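PilM (Pseudomonas aeruginosa, PDB 3HG9) is of unknown function but is probably a small component of a plasmid-encoded pilus system. Local coordinates at residues Y22-A27 / T65-F69. Residues are numbered along the deposited sequence; the frame is centred on the assembly and turned at random.
Sequences YRSRLA and TSYAF
Leu26 overlaps the strand with two parts of its side chain: CB rests on Ser66 CB at 3.8 Å, and CD1 lies against the backbone of Tyr67, 3.3 Å from the carbonyl O. Its CG stands anti to the carbonyl carbon (chi1 -62°), and the extended branch carries CD1 on along the strand, past Ser66 and toward Ala68 CB, a looser approach at 4.4 Å. One turn back along the helix, Arg23 meets the same methyl with the root of its side chain, CB to Ala68 CB being 3.8 Å. Tyr22 comes to this methyl edge-on, with CD2 placed 4.0 Å from Ala68 CB and the methyl close to the ring plane. Ala68 CB is thus touched by Arg23 and Tyr22, with Leu26 CD1 a little farther off. Ser66 sets its hydroxyl beside the helix backbone, OG lying 3.5 Å from Ala27 CA, yet no hydrogen bond joins the two segments. The guanidinium of Arg23 is held by Asp88 of the second subunit, in a salt bridge through NH2. The CB atoms of Ser66 and Ala68 are directed toward the helix, while Tyr67 and Phe69 leave from the other side of the strand, Tyr67 packing on Pro111 and Phe69 on Ile114 of the second subunit. The strand pairs with 57-62 and also forms an antiparallel pairing with a strand of that subunit. The axes of the two short segments approach to 7.8 Å and run nearly antiparallel (159°), in helix-on-sheet packing, with helix 12-31 lying against one face of an antiparallel beta sheet that continues into the second subunit.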
ATOM      1  N   TYR B  22     -11.030  11.533   0.506  1.00 31.44           N
ATOM      2  CA  TYR B  22     -11.587  11.603  -0.892  1.00 30.85           C
ATOM      3  C   TYR B  22     -11.122  10.384  -1.647  1.00 31.26           C
ATOM      4  O   TYR B  22     -11.903   9.680  -2.303  1.00 29.58           O
ATOM      5  CB  TYR B  22     -11.034  12.805  -1.588  1.00 30.53           C
ATOM      6  CG  TYR B  22     -11.524  13.065  -2.978  1.00 26.56           C
ATOM      7  CD1 TYR B  22     -12.698  13.762  -3.202  1.00 25.20           C
ATOM      8  CD2 TYR B  22     -10.729  12.733  -4.086  1.00 27.83           C
ATOM      9  CE1 TYR B  22     -13.146  14.037  -4.558  1.00 27.18           C
ATOM     10  CE2 TYR B  22     -11.138  13.017  -5.422  1.00 25.83           C
ATOM     11  CZ  TYR B  22     -12.333  13.644  -5.646  1.00 23.23           C
ATOM     12  OH  TYR B  22     -12.688  13.925  -6.946  1.00 28.04           O
ATOM     13  N   ARG B  23      -9.830  10.115  -1.494  1.00 32.39           N
ATOM     14  CA  ARG B  23      -9.246   8.916  -2.062  1.00 33.71           C
ATOM     15  C   ARG B  23     -10.109   7.661  -1.823  1.00 35.17           C
ATOM     16  O   ARG B  23     -10.351   6.832  -2.741  1.00 36.87           O
ATOM     17  CB  ARG B  23      -7.810   8.662  -1.530  1.00 33.42           C
ATOM     18  CG  ARG B  23      -7.143   7.498  -2.312  1.00 32.05           C
ATOM     19  CD  ARG B  23      -5.738   7.235  -1.928  1.00 34.52           C
ATOM     20  NE  ARG B  23      -5.643   6.356  -0.757  1.00 34.91           N
ATOM     21  CZ  ARG B  23      -4.506   5.822  -0.309  1.00 37.76           C
ATOM     22  NH1 ARG B  23      -3.384   6.081  -0.964  1.00 35.54           N
ATOM     23  NH2 ARG B  23      -4.483   5.041   0.803  1.00 37.56           N
ATOM     24  N   SER B  24     -10.565   7.488  -0.600  1.00 34.82           N
ATOM     25  CA  SER B  24     -11.256   6.250  -0.314  1.00 34.11           C
ATOM     26  C   SER B  24     -12.597   6.176  -0.985  1.00 34.60           C
ATOM     27  O   SER B  24     -13.053   5.079  -1.324  1.00 35.96           O
ATOM     28  CB  SER B  24     -11.397   6.081   1.187  1.00 33.55           C
ATOM     29  OG  SER B  24     -10.157   5.778   1.717  1.00 28.79           O
ATOM     30  N   ARG B  25     -13.251   7.323  -1.151  1.00 35.39           N
ATOM     31  CA  ARG B  25     -14.499   7.410  -1.965  1.00 35.14           C
ATOM     32  C   ARG B  25     -14.317   7.036  -3.407  1.00 34.46           C
ATOM     33  O   ARG B  25     -15.193   6.458  -3.996  1.00 35.06           O
ATOM     34  CB  ARG B  25     -15.074   8.807  -1.918  1.00 35.26           C
ATOM     35  CG  ARG B  25     -15.484   9.176  -0.539  1.00 38.39           C
ATOM     36  CD  ARG B  25     -16.451   8.150   0.010  1.00 42.41           C
ATOM     37  NE  ARG B  25     -16.995   8.618   1.277  1.00 45.23           N
ATOM     38  CZ  ARG B  25     -17.938   7.985   1.963  1.00 48.53           C
ATOM     39  NH1 ARG B  25     -18.446   6.847   1.486  1.00 49.57           N
ATOM     40  NH2 ARG B  25     -18.362   8.498   3.122  1.00 50.17           N
ATOM     41  N   LEU B  26     -13.198   7.413  -4.003  1.00 35.18           N
ATOM     42  CA  LEU B  26     -12.798   6.812  -5.285  1.00 36.00           C
ATOM     43  C   LEU B  26     -12.477   5.315  -5.145  1.00 37.73           C
ATOM     44  O   LEU B  26     -12.978   4.540  -5.936  1.00 39.23           O
ATOM     45  CB  LEU B  26     -11.571   7.486  -5.853  1.00 34.96           C
ATOM     46  CG  LEU B  26     -11.599   8.956  -6.215  1.00 36.29           C
ATOM     47  CD1 LEU B  26     -10.139   9.332  -6.440  1.00 34.98           C
ATOM     48  CD2 LEU B  26     -12.448   9.185  -7.490  1.00 31.22           C
ATOM     49  N   ALA B  27     -11.649   4.893  -4.171  1.00 38.49           N
ATOM     50  CA  ALA B  27     -11.272   3.475  -4.100  1.00 39.05           C
ATOM     51  C   ALA B  27     -12.543   2.699  -4.337  1.00 40.51           C
ATOM     52  O   ALA B  27     -12.573   1.798  -5.158  1.00 40.31           O
ATOM     53  CB  ALA B  27     -10.678   3.081  -2.753  1.00 37.54           C
ATOM     54  N   THR B  65      -7.772   1.055 -10.446  1.00 37.03           N
ATOM     55  CA  THR B  65      -6.976   1.661  -9.397  1.00 36.51           C
ATOM     56  C   THR B  65      -7.254   3.158  -9.419  1.00 37.86           C
ATOM     57  O   THR B  65      -7.394   3.750 -10.520  1.00 38.39           O
ATOM     58  CB  THR B  65      -5.484   1.622  -9.700  1.00 36.94           C
ATOM     59  OG1 THR B  65      -5.086   2.920 -10.161  1.00 33.12           O
ATOM     60  CG2 THR B  65      -5.094   0.529 -10.705  1.00 32.90           C
ATOM     61  N   SER B  66      -7.266   3.802  -8.250  1.00 36.80           N
ATOM     62  CA  SER B  66      -7.542   5.230  -8.263  1.00 35.88           C
ATOM     63  C   SER B  66      -6.467   6.107  -7.613  1.00 34.91           C
ATOM     64  O   SER B  66      -5.750   5.670  -6.755  1.00 34.09           O
ATOM     65  CB  SER B  66      -8.938   5.530  -7.711  1.00 35.55           C
ATOM     66  OG  SER B  66      -9.259   4.591  -6.721  1.00 36.38           O
ATOM     67  N   TYR B  67      -6.398   7.374  -8.045  1.00 33.76           N
ATOM     68  CA  TYR B  67      -5.491   8.322  -7.495  1.00 31.81           C
ATOM     69  C   TYR B  67      -6.219   9.574  -7.011  1.00 33.02           C
ATOM     70  O   TYR B  67      -7.166  10.036  -7.652  1.00 33.74           O
ATOM     71  CB  TYR B  67      -4.554   8.735  -8.583  1.00 30.77           C
ATOM     72  CG  TYR B  67      -4.132   7.639  -9.504  1.00 28.62           C
ATOM     73  CD1 TYR B  67      -2.787   7.340  -9.663  1.00 30.38           C
ATOM     74  CD2 TYR B  67      -5.047   6.922 -10.246  1.00 25.51           C
ATOM     75  CE1 TYR B  67      -2.342   6.333 -10.558  1.00 27.87           C
ATOM     76  CE2 TYR B  67      -4.621   5.916 -11.115  1.00 23.01           C
ATOM     77  CZ  TYR B  67      -3.268   5.629 -11.279  1.00 24.36           C
ATOM     78  OH  TYR B  67      -2.825   4.597 -12.156  1.00 28.67           O
ATOM     79  N   ALA B  68      -5.762  10.161  -5.919  1.00 32.41           N
ATOM     80  CA  ALA B  68      -6.288  11.463  -5.515  1.00 32.81           C
ATOM     81  C   ALA B  68      -5.099  12.403  -5.435  1.00 33.34           C
ATOM     82  O   ALA B  68      -4.075  11.990  -4.879  1.00 34.15           O
ATOM     83  CB  ALA B  68      -6.981  11.340  -4.118  1.00 32.20           C
ATOM     84  N   PHE B  69      -5.179  13.613  -6.001  1.00 33.24           N
ATOM     85  CA  PHE B  69      -3.996  14.459  -6.071  1.00 33.67           C
ATOM     86  C   PHE B  69      -4.225  15.946  -5.957  1.00 35.55           C
ATOM     87  O   PHE B  69      -5.151  16.493  -6.539  1.00 34.74           O
ATOM     88  CB  PHE B  69      -3.205  14.195  -7.355  1.00 32.79           C
ATOM     89  CG  PHE B  69      -4.020  14.252  -8.622  1.00 31.47           C
ATOM     90  CD1 PHE B  69      -4.046  15.419  -9.404  1.00 25.80           C
ATOM     91  CD2 PHE B  69      -4.722  13.108  -9.061  1.00 30.41           C
ATOM     92  CE1 PHE B  69      -4.775  15.473 -10.580  1.00 27.44           C
ATOM     93  CE2 PHE B  69      -5.478  13.130 -10.240  1.00 28.99           C
ATOM     94  CZ  PHE B  69      -5.511  14.336 -11.023  1.00 26.85           C
TER